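Local coordinates for protein neutral proteinase inhibitor ScNPI (Streptomyces caespitosus, PDB 4HWX) that inhibits serine proteinases, probably of the subtilisin type, and, as a secreted dimer, probably a metallopeptidase at the same time, at residues Ala3-Ser17 / Pro76-Val90. Residues are numbered along the deposited sequence; the frame is centred on the assembly and turned at random.
Sequences AHGPSAMVFTVIQGS and PVTVTADGVLNGRRV. With ACT (acetate ion), chain C.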
ATOM      1  N   ALA A   3     -10.515  13.709  10.038  1.00 83.24           N
ATOM      2  CA  ALA A   3      -9.400  12.978   9.437  1.00 79.58           C
ATOM      3  C   ALA A   3      -8.340  13.923   8.855  1.00 79.25           C
ATOM      4  O   ALA A   3      -8.618  14.658   7.903  1.00 77.86           O
ATOM      5  CB  ALA A   3      -9.914  12.039   8.350  1.00 78.34           C
ATOM      6  N   HIS A   4      -7.124  13.892   9.437  1.00 74.08           N
ATOM      7  CA  HIS A   4      -5.952  14.658   9.008  1.00 72.49           C
ATOM      8  C   HIS A   4      -4.671  13.855   9.277  1.00 68.41           C
ATOM      9  O   HIS A   4      -4.505  13.316  10.374  1.00 68.37           O
ATOM     10  CB  HIS A   4      -5.877  16.041   9.688  1.00 76.51           C
ATOM     11  CG  HIS A   4      -4.690  16.845   9.238  1.00 81.16           C
ATOM     12  ND1 HIS A   4      -4.709  17.555   8.047  1.00 83.00           N
ATOM     13  CD2 HIS A   4      -3.463  16.969   9.800  1.00 84.31           C
ATOM     14  CE1 HIS A   4      -3.510  18.104   7.938  1.00 82.91           C
ATOM     15  NE2 HIS A   4      -2.726  17.780   8.967  1.00 83.95           N
ATOM     16  N   GLY A   5      -3.787  13.805   8.278  1.00 57.96           N
ATOM     17  CA  GLY A   5      -2.508  13.109   8.352  1.00 54.93           C
ATOM     18  C   GLY A   5      -1.953  12.725   6.990  1.00 51.79           C
ATOM     19  O   GLY A   5      -2.447  13.230   5.974  1.00 49.73           O
ATOM     20  N   PRO A   6      -0.927  11.827   6.917  1.00 45.45           N
ATOM     21  CA  PRO A   6      -0.370  11.452   5.597  1.00 42.29           C
ATOM     22  C   PRO A   6      -1.350  10.669   4.721  1.00 41.18           C
ATOM     23  O   PRO A   6      -2.251  10.008   5.226  1.00 40.23           O
ATOM     24  CB  PRO A   6       0.853  10.583   5.941  1.00 44.55           C
ATOM     25  CG  PRO A   6       1.054  10.716   7.394  1.00 50.36           C
ATOM     26  CD  PRO A   6      -0.233  11.119   8.010  1.00 46.92           C
ATOM     27  N   SER A   7      -1.170  10.762   3.399  1.00 36.45           N
ATOM     28  CA  SER A   7      -1.994  10.071   2.409  1.00 34.71           C
ATOM     29  C   SER A   7      -1.077   9.429   1.394  1.00 38.18           C
ATOM     30  O   SER A   7      -0.509  10.111   0.533  1.00 38.13           O
ATOM     31  CB  SER A   7      -2.985  11.031   1.754  1.00 35.76           C
ATOM     32  OG  SER A   7      -3.949  11.478   2.691  1.00 39.11           O
ATOM     33  N   ALA A   8      -0.897   8.111   1.539  1.00 34.09           N
ATOM     34  CA  ALA A   8      -0.043   7.270   0.706  1.00 32.00           C
ATOM     35  C   ALA A   8      -0.721   5.919   0.525  1.00 33.28           C
ATOM     36  O   ALA A   8      -1.035   5.235   1.497  1.00 31.25           O
ATOM     37  CB  ALA A   8       1.336   7.119   1.348  1.00 33.12           C
ATOM     38  N   MET A   9      -0.985   5.556  -0.724  1.00 29.51           N
ATOM     39  CA  MET A   9      -1.746   4.360  -1.044  1.00 29.44           C
ATOM     40  C   MET A   9      -1.149   3.546  -2.160  1.00 31.81           C
ATOM     41  O   MET A   9      -0.446   4.070  -3.028  1.00 32.12           O
ATOM     42  CB  MET A   9      -3.177   4.783  -1.504  1.00 31.72           C
ATOM     43  CG  MET A   9      -4.014   5.542  -0.443  1.00 36.66           C
ATOM     44  SD  MET A   9      -4.513   4.471   0.927  1.00 41.42           S
ATOM     45  CE  MET A   9      -5.622   3.358   0.065  1.00 37.41           C
ATOM     46  N   VAL A  10      -1.542   2.284  -2.205  1.00 28.23           N
ATOM     47  CA  VAL A  10      -1.243   1.378  -3.305  1.00 28.64           C
ATOM     48  C   VAL A  10      -2.580   0.737  -3.708  1.00 32.29           C
ATOM     49  O   VAL A  10      -3.349   0.299  -2.843  1.00 31.29           O
ATOM     50  CB  VAL A  10      -0.122   0.335  -3.021  1.00 33.05           C
ATOM     51  CG1 VAL A  10      -0.439  -0.494  -1.784  1.00 34.18           C
ATOM     52  CG2 VAL A  10       0.085  -0.591  -4.231  1.00 32.78           C
ATOM     53  N   PHE A  11      -2.868   0.741  -5.009  1.00 28.59           N
ATOM     54  CA  PHE A  11      -4.061   0.122  -5.580  1.00 27.64           C
ATOM     55  C   PHE A  11      -3.664  -1.031  -6.474  1.00 30.72           C
ATOM     56  O   PHE A  11      -2.722  -0.896  -7.242  1.00 30.06           O
ATOM     57  CB  PHE A  11      -4.885   1.143  -6.382  1.00 28.92           C
ATOM     58  CG  PHE A  11      -5.233   2.362  -5.561  1.00 30.34           C
ATOM     59  CD1 PHE A  11      -6.239   2.308  -4.604  1.00 31.09           C
ATOM     60  CD2 PHE A  11      -4.520   3.548  -5.713  1.00 32.07           C
ATOM     61  CE1 PHE A  11      -6.524   3.418  -3.807  1.00 32.30           C
ATOM     62  CE2 PHE A  11      -4.812   4.665  -4.923  1.00 33.53           C
ATOM     63  CZ  PHE A  11      -5.831   4.597  -3.996  1.00 32.19           C
ATOM     64  N   THR A  12      -4.342  -2.172  -6.366  1.00 27.41           N
ATOM     65  CA  THR A  12      -4.024  -3.308  -7.236  1.00 28.44           C
ATOM     66  C   THR A  12      -5.316  -3.900  -7.818  1.00 32.94           C
ATOM     67  O   THR A  12      -6.422  -3.696  -7.293  1.00 31.88           O
ATOM     68  CB  THR A  12      -3.172  -4.416  -6.557  1.00 34.37           C
ATOM     69  OG1 THR A  12      -3.996  -5.379  -5.901  1.00 30.99           O
ATOM     70  CG2 THR A  12      -2.048  -3.886  -5.644  1.00 29.26           C
ATOM     71  N   VAL A  13      -5.151  -4.635  -8.912  1.00 30.23           N
ATOM     72  CA  VAL A  13      -6.222  -5.382  -9.566  1.00 29.57           C
ATOM     73  C   VAL A  13      -5.705  -6.816  -9.674  1.00 33.16           C
ATOM     74  O   VAL A  13      -4.640  -7.056 -10.256  1.00 31.49           O
ATOM     75  CB  VAL A  13      -6.651  -4.769 -10.920  1.00 32.50           C
ATOM     76  CG1 VAL A  13      -7.733  -5.610 -11.577  1.00 32.50           C
ATOM     77  CG2 VAL A  13      -7.113  -3.329 -10.765  1.00 31.31           C
ATOM     78  N   ILE A  14      -6.459  -7.752  -9.078  1.00 29.41           N
ATOM     79  CA  ILE A  14      -6.104  -9.153  -8.967  1.00 30.61           C
ATOM     80  C   ILE A  14      -7.023 -10.066  -9.794  1.00 34.43           C
ATOM     81  O   ILE A  14      -8.247  -9.921  -9.768  1.00 32.42           O
ATOM     82  CB  ILE A  14      -6.141  -9.546  -7.454  1.00 34.13           C
ATOM     83  CG1 ILE A  14      -5.174  -8.672  -6.626  1.00 34.58           C
ATOM     84  CG2 ILE A  14      -5.846 -11.032  -7.258  1.00 36.19           C
ATOM     85  CD1 ILE A  14      -5.359  -8.822  -5.059  1.00 41.80           C
ATOM     86  N   GLN A  15      -6.415 -11.026 -10.512  1.00 33.92           N
ATOM     87  CA  GLN A  15      -7.157 -12.033 -11.264  1.00 34.64           C
ATOM     88  C   GLN A  15      -7.550 -13.125 -10.265  1.00 41.77           C
ATOM     89  O   GLN A  15      -6.687 -13.893  -9.811  1.00 42.62           O
ATOM     90  CB  GLN A  15      -6.301 -12.585 -12.417  1.00 37.15           C
ATOM     91  CG  GLN A  15      -7.045 -13.534 -13.353  1.00 49.82           C
ATOM     92  CD  GLN A  15      -6.084 -14.152 -14.339  1.00 70.90           C
ATOM     93  OE1 GLN A  15      -5.954 -13.701 -15.484  1.00 66.76           O
ATOM     94  NE2 GLN A  15      -5.331 -15.148 -13.892  1.00 66.47           N
ATOM     95  N   GLY A  16      -8.819 -13.118  -9.860  1.00 37.20           N
ATOM     96  CA  GLY A  16      -9.344 -14.039  -8.856  1.00 37.49           C
ATOM     97  C   GLY A  16     -10.119 -13.342  -7.752  1.00 41.20           C
ATOM     98  O   GLY A  16     -10.453 -12.156  -7.863  1.00 36.53           O
ATOM     99  N   SER A  17     -10.419 -14.083  -6.675  1.00 42.31           N
ATOM    100  CA  SER A  17     -11.210 -13.591  -5.533  1.00 43.28           C
ATOM    101  C   SER A  17     -10.367 -12.957  -4.403  1.00 48.01           C
ATOM    102  O   SER A  17     -10.932 -12.533  -3.396  1.00 47.77           O
ATOM    103  CB  SER A  17     -12.050 -14.732  -4.960  1.00 49.74           C
ATOM    104  OG  SER A  17     -13.010 -15.165  -5.912  1.00 61.82           O
ATOM    105  N   PRO A  76     -13.908 -14.006 -11.534  1.00 31.55           N
ATOM    106  CA  PRO A  76     -13.718 -12.899 -10.586  1.00 30.80           C
ATOM    107  C   PRO A  76     -12.426 -12.114 -10.725  1.00 33.88           C
ATOM    108  O   PRO A  76     -11.363 -12.638 -11.096  1.00 32.26           O
ATOM    109  CB  PRO A  76     -13.809 -13.581  -9.213  1.00 33.50           C
ATOM    110  CG  PRO A  76     -13.502 -15.034  -9.482  1.00 38.23           C
ATOM    111  CD  PRO A  76     -14.169 -15.270 -10.810  1.00 33.58           C
ATOM    112  N   VAL A  77     -12.563 -10.821 -10.432  1.00 29.77           N
ATOM    113  CA  VAL A  77     -11.514  -9.814 -10.457  1.00 30.05           C
ATOM    114  C   VAL A  77     -11.681  -8.987  -9.174  1.00 34.32           C
ATOM    115  O   VAL A  77     -12.791  -8.544  -8.857  1.00 33.97           O
ATOM    116  CB  VAL A  77     -11.503  -8.964 -11.776  1.00 34.80           C
ATOM    117  CG1 VAL A  77     -12.837  -8.253 -12.026  1.00 33.57           C
ATOM    118  CG2 VAL A  77     -10.358  -7.951 -11.782  1.00 34.75           C
ATOM    119  N   THR A  78     -10.581  -8.811  -8.427  1.00 30.41           N
ATOM    120  CA  THR A  78     -10.614  -8.121  -7.136  1.00 30.01           C
ATOM    121  C   THR A  78      -9.757  -6.867  -7.159  1.00 33.70           C
ATOM    122  O   THR A  78      -8.628  -6.885  -7.638  1.00 33.73           O
ATOM    123  CB  THR A  78     -10.166  -9.119  -6.044  1.00 36.64           C
ATOM    124  OG1 THR A  78     -11.108 -10.204  -6.039  1.00 35.29           O
ATOM    125  CG2 THR A  78     -10.061  -8.483  -4.619  1.00 30.62           C
ATOM    126  N   VAL A  79     -10.317  -5.770  -6.650  1.00 29.59           N
ATOM    127  CA  VAL A  79      -9.607  -4.503  -6.504  1.00 27.38           C
ATOM    128  C   VAL A  79      -9.194  -4.391  -5.040  1.00 31.54           C
ATOM    129  O   VAL A  79      -9.921  -4.858  -4.158  1.00 30.54           O
ATOM    130  CB  VAL A  79     -10.389  -3.255  -6.986  1.00 30.11           C
ATOM    131  CG1 VAL A  79     -10.571  -3.266  -8.495  1.00 30.05           C
ATOM    132  CG2 VAL A  79     -11.736  -3.085  -6.275  1.00 29.05           C
ATOM    133  N   THR A  80      -8.015  -3.825  -4.786  1.00 28.18           N
ATOM    134  CA  THR A  80      -7.504  -3.628  -3.424  1.00 27.10           C
ATOM    135  C   THR A  80      -7.035  -2.199  -3.260  1.00 30.16           C
ATOM    136  O   THR A  80      -6.637  -1.562  -4.235  1.00 28.48           O
ATOM    137  CB  THR A  80      -6.361  -4.604  -3.058  1.00 31.75           C
ATOM    138  OG1 THR A  80      -5.185  -4.276  -3.801  1.00 30.67           O
ATOM    139  CG2 THR A  80      -6.732  -6.064  -3.225  1.00 31.66           C
ATOM    140  N   ALA A  81      -7.127  -1.683  -2.033  1.00 27.90           N
ATOM    141  CA  ALA A  81      -6.652  -0.356  -1.665  1.00 28.69           C
ATOM    142  C   ALA A  81      -6.024  -0.468  -0.278  1.00 32.38           C
ATOM    143  O   ALA A  81      -6.671  -0.967   0.645  1.00 31.47           O
ATOM    144  CB  ALA A  81      -7.798   0.641  -1.684  1.00 29.99           C
ATOM    145  N   ASP A  82      -4.723  -0.171  -0.167  1.00 29.63           N
ATOM    146  CA  ASP A  82      -4.023  -0.258   1.127  1.00 29.85           C
ATOM    147  C   ASP A  82      -3.117   0.928   1.327  1.00 35.03           C
ATOM    148  O   ASP A  82      -2.518   1.400   0.362  1.00 34.37           O
ATOM    149  CB  ASP A  82      -3.190  -1.552   1.254  1.00 30.56           C
ATOM    150  CG  ASP A  82      -3.984  -2.835   1.170  1.00 32.90           C
ATOM    151  OD1 ASP A  82      -4.412  -3.332   2.221  1.00 32.94           O
ATOM    152  OD2 ASP A  82      -4.121  -3.379   0.050  1.00 34.50           O
ATOM    153  N   GLY A  83      -2.981   1.361   2.581  1.00 32.09           N
ATOM    154  CA  GLY A  83      -2.076   2.443   2.938  1.00 31.51           C
ATOM    155  C   GLY A  83      -2.629   3.331   4.008  1.00 35.16           C
ATOM    156  O   GLY A  83      -3.138   2.837   5.020  1.00 35.64           O
ATOM    157  N   VAL A  84      -2.538   4.642   3.787  1.00 30.55           N
ATOM    158  CA  VAL A  84      -3.055   5.615   4.750  1.00 31.02           C
ATOM    159  C   VAL A  84      -3.741   6.724   3.967  1.00 33.20           C
ATOM    160  O   VAL A  84      -3.268   7.091   2.902  1.00 32.15           O
ATOM    161  CB  VAL A  84      -1.940   6.118   5.728  1.00 35.72           C
ATOM    162  CG1 VAL A  84      -0.760   6.754   5.001  1.00 34.71           C
ATOM    163  CG2 VAL A  84      -2.498   7.064   6.780  1.00 37.33           C
ATOM    164  N   LEU A  85      -4.869   7.224   4.480  1.00 33.41           N
ATOM    165  CA  LEU A  85      -5.641   8.286   3.862  1.00 34.77           C
ATOM    166  C   LEU A  85      -6.023   9.278   4.935  1.00 42.12           C
ATOM    167  O   LEU A  85      -6.780   8.931   5.851  1.00 42.59           O
ATOM    168  CB  LEU A  85      -6.885   7.715   3.141  1.00 34.91           C
ATOM    169  CG  LEU A  85      -7.875   8.726   2.489  1.00 40.83           C
ATOM    170  CD1 LEU A  85      -7.175   9.616   1.447  1.00 41.35           C
ATOM    171  CD2 LEU A  85      -9.044   7.995   1.818  1.00 41.86           C
ATOM    172  N   ASN A  86      -5.478  10.508   4.834  1.00 38.90           N
ATOM    173  CA  ASN A  86      -5.703  11.605   5.776  1.00 40.69           C
ATOM    174  C   ASN A  86      -5.472  11.117   7.231  1.00 46.97           C
ATOM    175  O   ASN A  86      -6.290  11.368   8.111  1.00 47.63           O
ATOM    176  CB  ASN A  86      -7.103  12.240   5.571  1.00 40.29           C
ATOM    177  CG  ASN A  86      -7.293  12.832   4.190  1.00 57.72           C
ATOM    178  OD1 ASN A  86      -6.416  13.527   3.648  1.00 49.91           O
ATOM    179  ND2 ASN A  86      -8.441  12.563   3.577  1.00 48.00           N
ATOM    180  N   GLY A  87      -4.376  10.370   7.427  1.00 43.68           N
ATOM    181  CA  GLY A  87      -3.971   9.835   8.721  1.00 44.14           C
ATOM    182  C   GLY A  87      -4.579   8.516   9.156  1.00 47.77           C
ATOM    183  O   GLY A  87      -4.128   7.964  10.152  1.00 49.12           O
ATOM    184  N   ARG A  88      -5.605   7.997   8.455  1.00 44.23           N
ATOM    185  CA  ARG A  88      -6.194   6.712   8.868  1.00 44.04           C
ATOM    186  C   ARG A  88      -5.780   5.583   7.952  1.00 43.10           C
ATOM    187  O   ARG A  88      -5.823   5.717   6.732  1.00 40.66           O
ATOM    188  CB  ARG A  88      -7.724   6.715   9.030  1.00 46.11           C
ATOM    189  CG  ARG A  88      -8.535   7.556   8.066  1.00 62.68           C
ATOM    190  CD  ARG A  88      -9.626   8.319   8.813  1.00 79.45           C
ATOM    191  NE  ARG A  88     -10.931   7.657   8.729  1.00 89.56           N
ATOM    192  CZ  ARG A  88     -11.998   8.163   8.115  1.00104.88           C
ATOM    193  NH1 ARG A  88     -11.937   9.357   7.537  1.00 90.20           N
ATOM    194  NH2 ARG A  88     -13.136   7.482   8.081  1.00 94.48           N
ATOM    195  N   ARG A  89      -5.371   4.473   8.571  1.00 40.95           N
ATOM    196  CA  ARG A  89      -4.944   3.238   7.915  1.00 40.71           C
ATOM    197  C   ARG A  89      -6.118   2.705   7.083  1.00 43.07           C
ATOM    198  O   ARG A  89      -7.263   2.711   7.547  1.00 43.24           O
ATOM    199  CB  ARG A  89      -4.472   2.223   8.983  1.00 41.97           C
ATOM    200  CG  ARG A  89      -3.758   0.985   8.428  1.00 55.93           C
ATOM    201  CD  ARG A  89      -2.236   1.052   8.542  1.00 67.82           C
ATOM    202  NE  ARG A  89      -1.608   1.107   7.222  1.00 72.22           N
ATOM    203  CZ  ARG A  89      -1.293   0.046   6.482  1.00 84.83           C
ATOM    204  NH1 ARG A  89      -1.491  -1.183   6.947  1.00 68.76           N
ATOM    205  NH2 ARG A  89      -0.760   0.205   5.278  1.00 73.42           N
ATOM    206  N   VAL A  90      -5.836   2.319   5.832  1.00 37.80           N
ATOM    207  CA  VAL A  90      -6.820   1.809   4.872  1.00 36.43           C
ATOM    208  C   VAL A  90      -6.378   0.405   4.420  1.00 37.79           C
ATOM    209  O   VAL A  90      -5.233   0.227   4.063  1.00 36.07           O
ATOM    210  CB  VAL A  90      -6.992   2.778   3.653  1.00 39.90           C
ATOM    211  CG1 VAL A  90      -7.854   2.151   2.542  1.00 39.07           C
ATOM    212  CG2 VAL A  90      -7.569   4.130   4.087  1.00 40.34           C
TER
HETATM  213  C   ACT C 502      -8.124  17.130   5.968  1.00 78.78           C
HETATM  214  O   ACT C 502      -7.071  16.652   6.441  1.00 79.42           O
HETATM  215  OXT ACT C 502      -8.571  16.692   4.918  1.00 79.02           O
HETATM  216  CH3 ACT C 502      -8.842  18.239   6.697  1.00 78.52           C
HETATM  217  O   HOH W   1      -5.056  15.451   5.644  1.00 53.28           O
HETATM  218  O   HOH W   2      -5.744  12.976   0.671  1.00 41.36           O
HETATM  219  O   HOH W   3      -3.639  -2.527  -2.420  1.00 32.71           O
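Thr-12 and Thr-80 both set OG1 between the backbone N and the carbonyl carbon, chi1 88° and 70°, which turns the two hydroxyls toward each other across the strands; Thr-12 OG1 donates to Thr-80 OG1 at 2.7 Å. The accepting oxygen donates in turn to a water, and that water gives its own protons to Val-10 O and to Asp-82 OD2, a carboxylate oxygen that also forms a salt bridge with Arg-89 of the second subunit, linking both strands to the dimer partner. Met-9, bent at chi2 and chi3, curls back over Gly-83, and its CE ends 3.5 Å from Val-90 CG1, the two side chains crossing at about a right angle. Strands 8-15 and 77-82 are antiparallel neighbours in the middle of the sheet of the Streptomyces subtilisin inhibitor fold, and the chain bends sharply at Gly-83, so that 84-90 leaves the line of strand 77-82. On the face of Phe-11, Val-13 and Val-79, covered partly by Met-102 of helix 99-105, Val-13 CG1 meets Val-77 CG2 at 3.5 Å, while Ala-81 CB lies 3.7 Å from Phe-11 CD1. Both ends are tied by hydroxyls: Thr-78 OG1 donates to Gly-16 O at 2.8 Å, and Ser-7 OG accepts Asn-86 N at 2.8 Å (N-H...O 164°) in the type I' turn from Leu-85 to Arg-88, where Asn-86 ND2 hydrogen-bonds to Asn-51 OD1.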